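Local coordinates for protein titin (Homo sapiens, PDB 5JDE) that probably serves as a giant elastic scaffold of the muscle sarcomere, built in large part from immunoglobulin-like domains, three of which run in series in this chain, at residues Asn99-Glu104 against Thr172-Pro177; Thr105-Phe110 against Ile148-Ser153; Thr176-Thr181 against Val199-Glu204. One frame throughout, in Å; residues are numbered along the deposited sequence.

Contact 1: Asn99-Glu104 against Thr172-Pro177; sequences NIEVPE and TLTVTP
The side-chain amide of Asn-99 turns one face to Thr-172 OG1, which sits over it 3.4 Å from Asn-99 CG. Asn-99 OD1 takes the backbone N-H of Thr-172 at 2.9 Å, nearly straight at 163°, with the donor tilted 23° from the carbonyl plane. Two residues on, the Glu-101 carboxylate lays a face against Thr-174, whose CB is 3.6 Å from Glu-101 CD and whose CG2 also lies over that face; the two side chains run alongside each other. A bend at chi2 (-137°) turns the carboxylate face that way. On the opposite side of the sheet, Leu-173 CD1 fits against both Ile-100 CB and Val-102 CG2, 3.9 Å from each. Between these layers the backbones form a parallel ladder: Ile-100 N to Thr-172 O, Thr-174 N to Ile-100 O, and so on up to Glu-104 N to Thr-176 O at 2.8 Å. This is the pairing of strand A' with the last strand, G, in an I-set immunoglobulin sandwich. Water 1 donates to Ile-100 O at 3.1 Å and also bonds the hydroxyls of Thr-172 and Thr-174. The edge strand is therefore held mainly by main-chain bonds, with a polar surface around Glu-101 and Thr-174 and an apolar one around Val-102 and Leu-173 that faces Ala-108 of the other sheet.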
loop_
_atom_site.group_PDB
_atom_site.type_symbol
_atom_site.label_atom_id
_atom_site.label_comp_id
_atom_site.label_asym_id
_atom_site.label_seq_id
_atom_site.Cartn_x
_atom_site.Cartn_y
_atom_site.Cartn_z
ATOM N N ASN A 99 12.299 2.088 -5.046
ATOM C CA ASN A 99 12.617 3.267 -4.243
ATOM C C ASN A 99 12.070 4.527 -4.919
ATOM O O ASN A 99 12.140 4.650 -6.135
ATOM C CB ASN A 99 14.124 3.398 -4.050
ATOM C CG ASN A 99 14.738 2.198 -3.372
ATOM O OD1 ASN A 99 14.191 1.661 -2.403
ATOM N ND2 ASN A 99 15.895 1.773 -3.871
ATOM N N ILE A 100 11.529 5.458 -4.137
ATOM C CA ILE A 100 11.011 6.706 -4.691
ATOM C C ILE A 100 11.780 7.914 -4.195
ATOM O O ILE A 100 12.240 7.945 -3.062
ATOM C CB ILE A 100 9.535 6.956 -4.324
ATOM C CG1 ILE A 100 8.782 5.666 -4.068
ATOM C CG2 ILE A 100 8.844 7.767 -5.404
ATOM C CD1 ILE A 100 7.434 5.926 -3.454
ATOM N N GLU A 101 11.909 8.913 -5.056
ATOM C CA GLU A 101 12.299 10.239 -4.619
ATOM C C GLU A 101 11.206 11.224 -5.043
ATOM O O GLU A 101 10.762 11.229 -6.193
ATOM C CB GLU A 101 13.672 10.622 -5.175
ATOM C CG GLU A 101 14.729 9.540 -4.947
ATOM C CD GLU A 101 16.065 10.093 -4.481
ATOM O OE1 GLU A 101 16.425 11.212 -4.905
ATOM O OE2 GLU A 101 16.751 9.410 -3.687
ATOM N N VAL A 102 10.749 12.030 -4.089
ATOM C CA VAL A 102 9.596 12.903 -4.292
ATOM C C VAL A 102 9.871 14.307 -3.771
ATOM O O VAL A 102 10.378 14.459 -2.662
ATOM C CB VAL A 102 8.344 12.338 -3.585
ATOM C CG1 VAL A 102 7.199 13.312 -3.649
ATOM C CG2 VAL A 102 7.931 11.036 -4.227
ATOM N N PRO A 103 9.541 15.340 -4.567
ATOM C CA PRO A 103 9.687 16.689 -4.025
ATOM C C PRO A 103 8.754 16.880 -2.847
ATOM O O PRO A 103 7.640 16.341 -2.833
ATOM C CB PRO A 103 9.290 17.601 -5.195
ATOM C CG PRO A 103 9.407 16.745 -6.419
ATOM C CD PRO A 103 9.084 15.352 -5.967
ATOM N N GLU A 104 9.234 17.620 -1.860
ATOM C CA GLU A 104 8.419 18.095 -0.746
ATOM C C GLU A 104 7.040 18.625 -1.190
ATOM O O GLU A 104 6.926 19.312 -2.211
ATOM C CB GLU A 104 9.203 19.183 -0.003
ATOM C CG GLU A 104 8.656 19.582 1.342
ATOM C CD GLU A 104 9.507 20.653 2.001
ATOM O OE1 GLU A 104 10.484 21.117 1.365
ATOM O OE2 GLU A 104 9.202 21.021 3.155
ATOM N N THR A 172 12.645 2.437 -0.137
ATOM C CA THR A 172 12.892 3.686 0.586
ATOM C C THR A 172 12.269 4.884 -0.113
ATOM O O THR A 172 12.245 4.950 -1.349
ATOM C CB THR A 172 14.401 3.950 0.757
ATOM O OG1 THR A 172 15.011 4.078 -0.535
ATOM C CG2 THR A 172 15.049 2.814 1.534
ATOM N N LEU A 173 11.780 5.837 0.682
ATOM C CA LEU A 173 11.325 7.121 0.151
ATOM C C LEU A 173 12.333 8.208 0.481
ATOM O O LEU A 173 12.807 8.277 1.606
ATOM C CB LEU A 173 9.958 7.508 0.731
ATOM C CG LEU A 173 9.478 8.927 0.396
ATOM C CD1 LEU A 173 9.193 9.064 -1.089
ATOM C CD2 LEU A 173 8.253 9.314 1.201
ATOM N N THR A 174 12.662 9.041 -0.503
ATOM C CA THR A 174 13.504 10.213 -0.292
ATOM C C THR A 174 12.728 11.452 -0.686
ATOM O O THR A 174 12.333 11.593 -1.835
ATOM C CB THR A 174 14.810 10.156 -1.114
ATOM O OG1 THR A 174 15.623 9.073 -0.654
ATOM C CG2 THR A 174 15.589 11.467 -0.986
ATOM N N VAL A 175 12.486 12.337 0.271
ATOM C CA VAL A 175 11.761 13.563 -0.024
ATOM C C VAL A 175 12.746 14.697 -0.246
ATOM O O VAL A 175 13.546 14.997 0.637
ATOM C CB VAL A 175 10.789 13.935 1.105
ATOM C CG1 VAL A 175 10.024 15.213 0.749
ATOM C CG2 VAL A 175 9.825 12.779 1.368
ATOM N N THR A 176 12.694 15.318 -1.423
ATOM C CA THR A 176 13.643 16.379 -1.779
ATOM C C THR A 176 13.109 17.781 -1.445
ATOM O O THR A 176 11.999 18.129 -1.842
ATOM C CB THR A 176 13.990 16.336 -3.283
ATOM O OG1 THR A 176 14.183 14.982 -3.698
ATOM C CG2 THR A 176 15.266 17.112 -3.534
ATOM N N PRO A 177 13.902 18.597 -0.731
ATOM C CA PRO A 177 13.377 19.908 -0.339
ATOM C C PRO A 177 13.087 20.854 -1.518
ATOM O O PRO A 177 13.785 20.861 -2.535
ATOM C CB PRO A 177 14.497 20.479 0.541
ATOM C CG PRO A 177 15.740 19.825 0.036
ATOM C CD PRO A 177 15.300 18.415 -0.299
HETATM O O HOH W 1 14.756 6.558 -1.961
#

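Contact 2: Thr105-Phe110 against Ile148-Ser153; sequences TKTASF and IIMNTS
Thr-152 meets Lys-106 O with two donors, OG1 at 2.7 Å and its own backbone N at 3.2 Å, which approach from opposite faces of the carbonyl plane. With chi1 at 49° the hydroxyl is tucked between the backbone N and the carbonyl carbon, on the side where Lys-106 O lies, while CG2 rests on Ala-108 CB at 3.9 Å. Thr-105 N returns a bond to Thr-152 O. In Thr-107, chi1 of -67° puts OG1 beside the backbone N and leaves the methyl CG2 opposite that N, packed on Ile-148 CG2 at 3.5 Å. The isoleucine's CD1 reaches Ser-109 CB at 3.6 Å. On the reverse face Ile-149 CD1 stands at the edge of the Phe-110 ring, 4.3 Å from CE2. Ala-108 and Ile-149 form an antiparallel hydrogen-bonded pair, Ala-108 N to Ile-149 O at 2.9 Å. Water 2 joins Thr-105 O to Asn-151 N where the strands give way to loops. Residues 108-110 and 148-149 belong to the central B and E strands, where one begins and the other ends: 108-114 lies between 93-95 and 144-149, 136-141 flanks 144-149, and Phe-110 packs across the sandwich on Leu-173.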
loop_
_atom_site.group_PDB
_atom_site.type_symbol
_atom_site.label_atom_id
_atom_site.label_comp_id
_atom_site.label_asym_id
_atom_site.label_seq_id
_atom_site.Cartn_x
_atom_site.Cartn_y
_atom_site.Cartn_z
ATOM N N THR A 105 6.021 18.284 -0.396
ATOM C CA THR A 105 4.596 18.637 -0.556
ATOM C C THR A 105 3.858 17.770 -1.577
ATOM O O THR A 105 2.637 17.731 -1.564
ATOM C CB THR A 105 4.327 20.128 -0.950
ATOM O OG1 THR A 105 4.658 20.353 -2.327
ATOM C CG2 THR A 105 5.066 21.116 -0.039
ATOM N N LYS A 106 4.579 17.076 -2.447
ATOM C CA LYS A 106 3.926 16.237 -3.459
ATOM C C LYS A 106 3.592 14.852 -2.896
ATOM O O LYS A 106 4.011 14.483 -1.800
ATOM C CB LYS A 106 4.802 16.128 -4.717
ATOM C CG LYS A 106 4.862 17.457 -5.492
ATOM C CD LYS A 106 5.902 17.453 -6.601
ATOM C CE LYS A 106 5.456 16.632 -7.783
ATOM N NZ LYS A 106 4.196 17.163 -8.342
ATOM N N THR A 107 2.807 14.093 -3.640
ATOM C CA THR A 107 2.352 12.806 -3.133
ATOM C C THR A 107 3.305 11.695 -3.558
ATOM O O THR A 107 3.853 11.708 -4.657
ATOM C CB THR A 107 0.922 12.531 -3.600
ATOM O OG1 THR A 107 0.048 13.468 -2.959
ATOM C CG2 THR A 107 0.471 11.103 -3.243
ATOM N N ALA A 108 3.543 10.758 -2.646
ATOM C CA ALA A 108 4.382 9.616 -2.934
ATOM C C ALA A 108 3.524 8.362 -2.846
ATOM O O ALA A 108 2.561 8.327 -2.086
ATOM C CB ALA A 108 5.547 9.546 -1.953
ATOM N N SER A 109 3.856 7.338 -3.620
ATOM C CA SER A 109 3.095 6.090 -3.537
ATOM C C SER A 109 3.985 4.876 -3.715
ATOM O O SER A 109 4.843 4.858 -4.595
ATOM C CB SER A 109 1.980 6.063 -4.576
ATOM O OG SER A 109 2.516 6.185 -5.882
ATOM N N PHE A 110 3.788 3.873 -2.862
ATOM C CA PHE A 110 4.434 2.571 -3.047
ATOM C C PHE A 110 3.376 1.582 -3.472
ATOM O O PHE A 110 2.233 1.677 -3.017
ATOM C CB PHE A 110 5.092 2.067 -1.773
ATOM C CG PHE A 110 6.306 2.850 -1.361
ATOM C CD1 PHE A 110 7.533 2.626 -1.973
ATOM C CD2 PHE A 110 6.223 3.787 -0.360
ATOM C CE1 PHE A 110 8.652 3.327 -1.587
ATOM C CE2 PHE A 110 7.335 4.497 0.026
ATOM C CZ PHE A 110 8.549 4.270 -0.586
ATOM N N ILE A 148 -0.208 5.225 -0.033
ATOM C CA ILE A 148 -0.134 6.618 -0.489
ATOM C C ILE A 148 0.270 7.516 0.659
ATOM O O ILE A 148 -0.358 7.513 1.721
ATOM C CB ILE A 148 -1.484 7.124 -1.056
ATOM C CG1 ILE A 148 -2.093 6.113 -2.032
ATOM C CG2 ILE A 148 -1.313 8.504 -1.707
ATOM C CD1 ILE A 148 -1.370 6.024 -3.333
ATOM N N ILE A 149 1.311 8.303 0.441
ATOM C CA ILE A 149 1.741 9.281 1.421
ATOM C C ILE A 149 1.543 10.675 0.828
ATOM O O ILE A 149 2.216 11.042 -0.130
ATOM C CB ILE A 149 3.216 9.078 1.794
ATOM C CG1 ILE A 149 3.443 7.662 2.342
ATOM C CG2 ILE A 149 3.672 10.133 2.772
ATOM C CD1 ILE A 149 4.898 7.213 2.305
ATOM N N MET A 150 0.610 11.439 1.381
ATOM C CA MET A 150 0.265 12.738 0.823
ATOM C C MET A 150 1.051 13.849 1.513
ATOM O O MET A 150 1.588 13.644 2.604
ATOM C CB MET A 150 -1.243 12.972 0.941
ATOM C CG MET A 150 -2.082 11.891 0.212
ATOM S SD MET A 150 -3.794 12.382 -0.014
ATOM C CE MET A 150 -4.448 10.979 -0.915
ATOM N N ASN A 151 1.158 15.000 0.845
ATOM C CA ASN A 151 1.811 16.186 1.401
ATOM C C ASN A 151 3.168 15.868 2.042
ATOM O O ASN A 151 3.415 16.179 3.215
ATOM C CB ASN A 151 0.881 16.864 2.417
ATOM C CG ASN A 151 1.390 18.236 2.858
ATOM O OD1 ASN A 151 1.998 18.966 2.074
ATOM N ND2 ASN A 151 1.140 18.589 4.117
ATOM N N THR A 152 4.051 15.244 1.271
ATOM C CA THR A 152 5.290 14.728 1.842
ATOM C C THR A 152 6.145 15.802 2.477
ATOM O O THR A 152 6.163 16.946 2.034
ATOM C CB THR A 152 6.149 14.031 0.805
ATOM O OG1 THR A 152 6.262 14.886 -0.339
ATOM C CG2 THR A 152 5.542 12.663 0.415
ATOM N N SER A 153 6.859 15.401 3.520
ATOM C CA SER A 153 7.811 16.259 4.210
ATOM C C SER A 153 9.101 15.471 4.358
ATOM O O SER A 153 9.110 14.255 4.132
ATOM C CB SER A 153 7.266 16.680 5.572
ATOM O OG SER A 153 8.320 17.005 6.457
HETATM O O HOH W 2 0.331 15.656 -1.901
#

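Contact 3: Thr176-Thr181 against Val199-Glu204; sequences TPIMIT and VTVNYE
A chi1 of 55° places CG of Asn-202 between its backbone N and carbonyl carbon, turning the amide toward the main chain of Pro-177 and Met-179. Both ends of the amide are then used. ND2 donates to Pro-177 O at 3.2 Å, straight and lying in the carbonyl plane as well as in the asparagine's own amide plane. OD1 receives Met-179 N at 2.8 Å, almost linear at 175°, but from above its carbonyl plane, 53° out. In return Asn-202 N makes a weak, bent bond to Met-179 O. The amide thus bridges two main-chain positions, Pro-177 O and Met-179 N, next to the A-B pairing. That pairing joins strands A and B of the third immunoglobulin domain, at the point where the chain leaves the last strand of the second domain. Ile-180 and Val-201 form an antiparallel non-hydrogen-bonded pair, and both side chains press on Phe-249 in the core of that domain. Beyond it, Thr-181 N bonds Thr-200 O at 2.9 Å, and Thr-181 OG1 adds a weak second bond to the same oxygen. Tyr-203 lies across the linker with its ring edge forward: CE2 approaches Pro-177 O at 3.6 Å, and Thr-176 CG2 also lies at the edge of the ring. Pro-103, from the preceding domain, also touches the tyrosine ring.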
loop_
_atom_site.group_PDB
_atom_site.type_symbol
_atom_site.label_atom_id
_atom_site.label_comp_id
_atom_site.label_asym_id
_atom_site.label_seq_id
_atom_site.Cartn_x
_atom_site.Cartn_y
_atom_site.Cartn_z
ATOM N N THR A 176 12.694 15.318 -1.423
ATOM C CA THR A 176 13.643 16.379 -1.779
ATOM C C THR A 176 13.109 17.781 -1.445
ATOM O O THR A 176 11.999 18.129 -1.842
ATOM C CB THR A 176 13.990 16.336 -3.283
ATOM O OG1 THR A 176 14.183 14.982 -3.698
ATOM C CG2 THR A 176 15.266 17.112 -3.534
ATOM N N PRO A 177 13.902 18.597 -0.731
ATOM C CA PRO A 177 13.377 19.908 -0.339
ATOM C C PRO A 177 13.087 20.854 -1.518
ATOM O O PRO A 177 13.785 20.861 -2.535
ATOM C CB PRO A 177 14.497 20.479 0.541
ATOM C CG PRO A 177 15.740 19.825 0.036
ATOM C CD PRO A 177 15.300 18.415 -0.299
ATOM N N ILE A 178 12.034 21.645 -1.365
ATOM C CA ILE A 178 11.764 22.743 -2.280
ATOM C C ILE A 178 12.822 23.825 -2.065
ATOM O O ILE A 178 13.195 24.109 -0.933
ATOM C CB ILE A 178 10.358 23.333 -2.055
ATOM C CG1 ILE A 178 9.291 22.331 -2.490
ATOM C CG2 ILE A 178 10.189 24.645 -2.815
ATOM C CD1 ILE A 178 7.900 22.682 -1.999
ATOM N N MET A 179 13.335 24.383 -3.155
ATOM C CA MET A 179 14.241 25.527 -3.066
ATOM C C MET A 179 13.698 26.687 -3.886
ATOM O O MET A 179 13.213 26.500 -5.004
ATOM C CB MET A 179 15.648 25.151 -3.532
ATOM C CG MET A 179 16.391 24.250 -2.547
ATOM S SD MET A 179 18.166 24.201 -2.832
ATOM C CE MET A 179 18.599 25.928 -2.596
ATOM N N ILE A 180 13.750 27.874 -3.293
ATOM C CA ILE A 180 13.395 29.105 -3.970
ATOM C C ILE A 180 14.638 29.603 -4.678
ATOM O O ILE A 180 15.579 30.082 -4.042
ATOM C CB ILE A 180 12.864 30.147 -2.982
ATOM C CG1 ILE A 180 11.649 29.568 -2.247
ATOM C CG2 ILE A 180 12.538 31.454 -3.712
ATOM C CD1 ILE A 180 10.970 30.515 -1.293
ATOM N N THR A 181 14.665 29.440 -5.993
ATOM C CA THR A 181 15.873 29.720 -6.739
ATOM C C THR A 181 15.925 31.236 -6.995
ATOM O O THR A 181 16.942 31.885 -6.713
ATOM C CB THR A 181 15.930 28.903 -8.039
ATOM O OG1 THR A 181 14.743 29.140 -8.800
ATOM C CG2 THR A 181 15.981 27.432 -7.715
ATOM N N VAL A 199 8.510 34.658 -7.954
ATOM C CA VAL A 199 9.506 33.726 -7.459
ATOM C C VAL A 199 9.655 32.582 -8.438
ATOM O O VAL A 199 8.741 32.283 -9.208
ATOM C CB VAL A 199 9.138 33.114 -6.083
ATOM C CG1 VAL A 199 9.188 34.153 -4.982
ATOM C CG2 VAL A 199 7.777 32.453 -6.146
ATOM N N THR A 200 10.813 31.941 -8.398
ATOM C CA THR A 200 11.018 30.697 -9.116
ATOM C C THR A 200 11.354 29.601 -8.119
ATOM O O THR A 200 12.076 29.838 -7.162
ATOM C CB THR A 200 12.141 30.824 -10.143
ATOM O OG1 THR A 200 11.942 32.019 -10.907
ATOM C CG2 THR A 200 12.133 29.636 -11.071
ATOM N N VAL A 201 10.829 28.402 -8.331
ATOM C CA VAL A 201 11.195 27.290 -7.464
ATOM C C VAL A 201 11.808 26.174 -8.298
ATOM O O VAL A 201 11.865 26.279 -9.523
ATOM C CB VAL A 201 9.991 26.755 -6.682
ATOM C CG1 VAL A 201 9.422 27.850 -5.807
ATOM C CG2 VAL A 201 8.942 26.211 -7.630
ATOM N N ASN A 202 12.253 25.104 -7.642
ATOM C CA ASN A 202 12.967 24.042 -8.349
ATOM C C ASN A 202 12.070 22.906 -8.849
ATOM O O ASN A 202 12.493 22.119 -9.690
ATOM C CB ASN A 202 14.087 23.470 -7.465
ATOM C CG ASN A 202 13.590 22.988 -6.106
ATOM O OD1 ASN A 202 12.541 23.419 -5.623
ATOM N ND2 ASN A 202 14.358 22.103 -5.477
ATOM N N TYR A 203 10.831 22.836 -8.364
ATOM C CA TYR A 203 9.918 21.765 -8.767
ATOM C C TYR A 203 8.568 22.310 -9.208
ATOM O O TYR A 203 8.150 23.376 -8.778
ATOM C CB TYR A 203 9.721 20.753 -7.624
ATOM C CG TYR A 203 10.995 20.034 -7.239
ATOM C CD1 TYR A 203 11.696 19.294 -8.176
ATOM C CD2 TYR A 203 11.507 20.112 -5.946
ATOM C CE1 TYR A 203 12.860 18.647 -7.848
ATOM C CE2 TYR A 203 12.678 19.455 -5.605
ATOM C CZ TYR A 203 13.348 18.725 -6.567
ATOM O OH TYR A 203 14.516 18.062 -6.272
ATOM N N GLU A 204 7.892 21.555 -10.066
ATOM C CA GLU A 204 6.572 21.920 -10.560
ATOM C C GLU A 204 5.504 21.145 -9.799
ATOM O O GLU A 204 5.752 20.031 -9.344
ATOM C CB GLU A 204 6.455 21.634 -12.059
ATOM C CG GLU A 204 7.789 21.590 -12.795
ATOM C CD GLU A 204 8.470 20.229 -12.694
ATOM O OE1 GLU A 204 7.790 19.207 -12.921
ATOM O OE2 GLU A 204 9.680 20.178 -12.376
#

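After the first domain and strand 93-95, 99-104 is the first contact segment, and the chain then turns into 105-110, crossing to the other sheet. Contact 2 closes first, when 148-153 returns to pair with 105-110 across a 37-residue loop; contact 1 closes later, when 172-177 reaches 99-104, so it encloses contact 2. The two lie in opposite sheets of the middle domain and meet across its core, where Ile-100 CG1 packs on Phe-110 CE1. Contact 3 follows in series: it opens on Thr-176 and Pro-177, which contact 1 shares, and closes at 199-204 in the third domain. Glu-104 OE1 to Ile-178 N, a probable hydrogen bond, and Thr-105 against Ile-178 join the two domains at their junction.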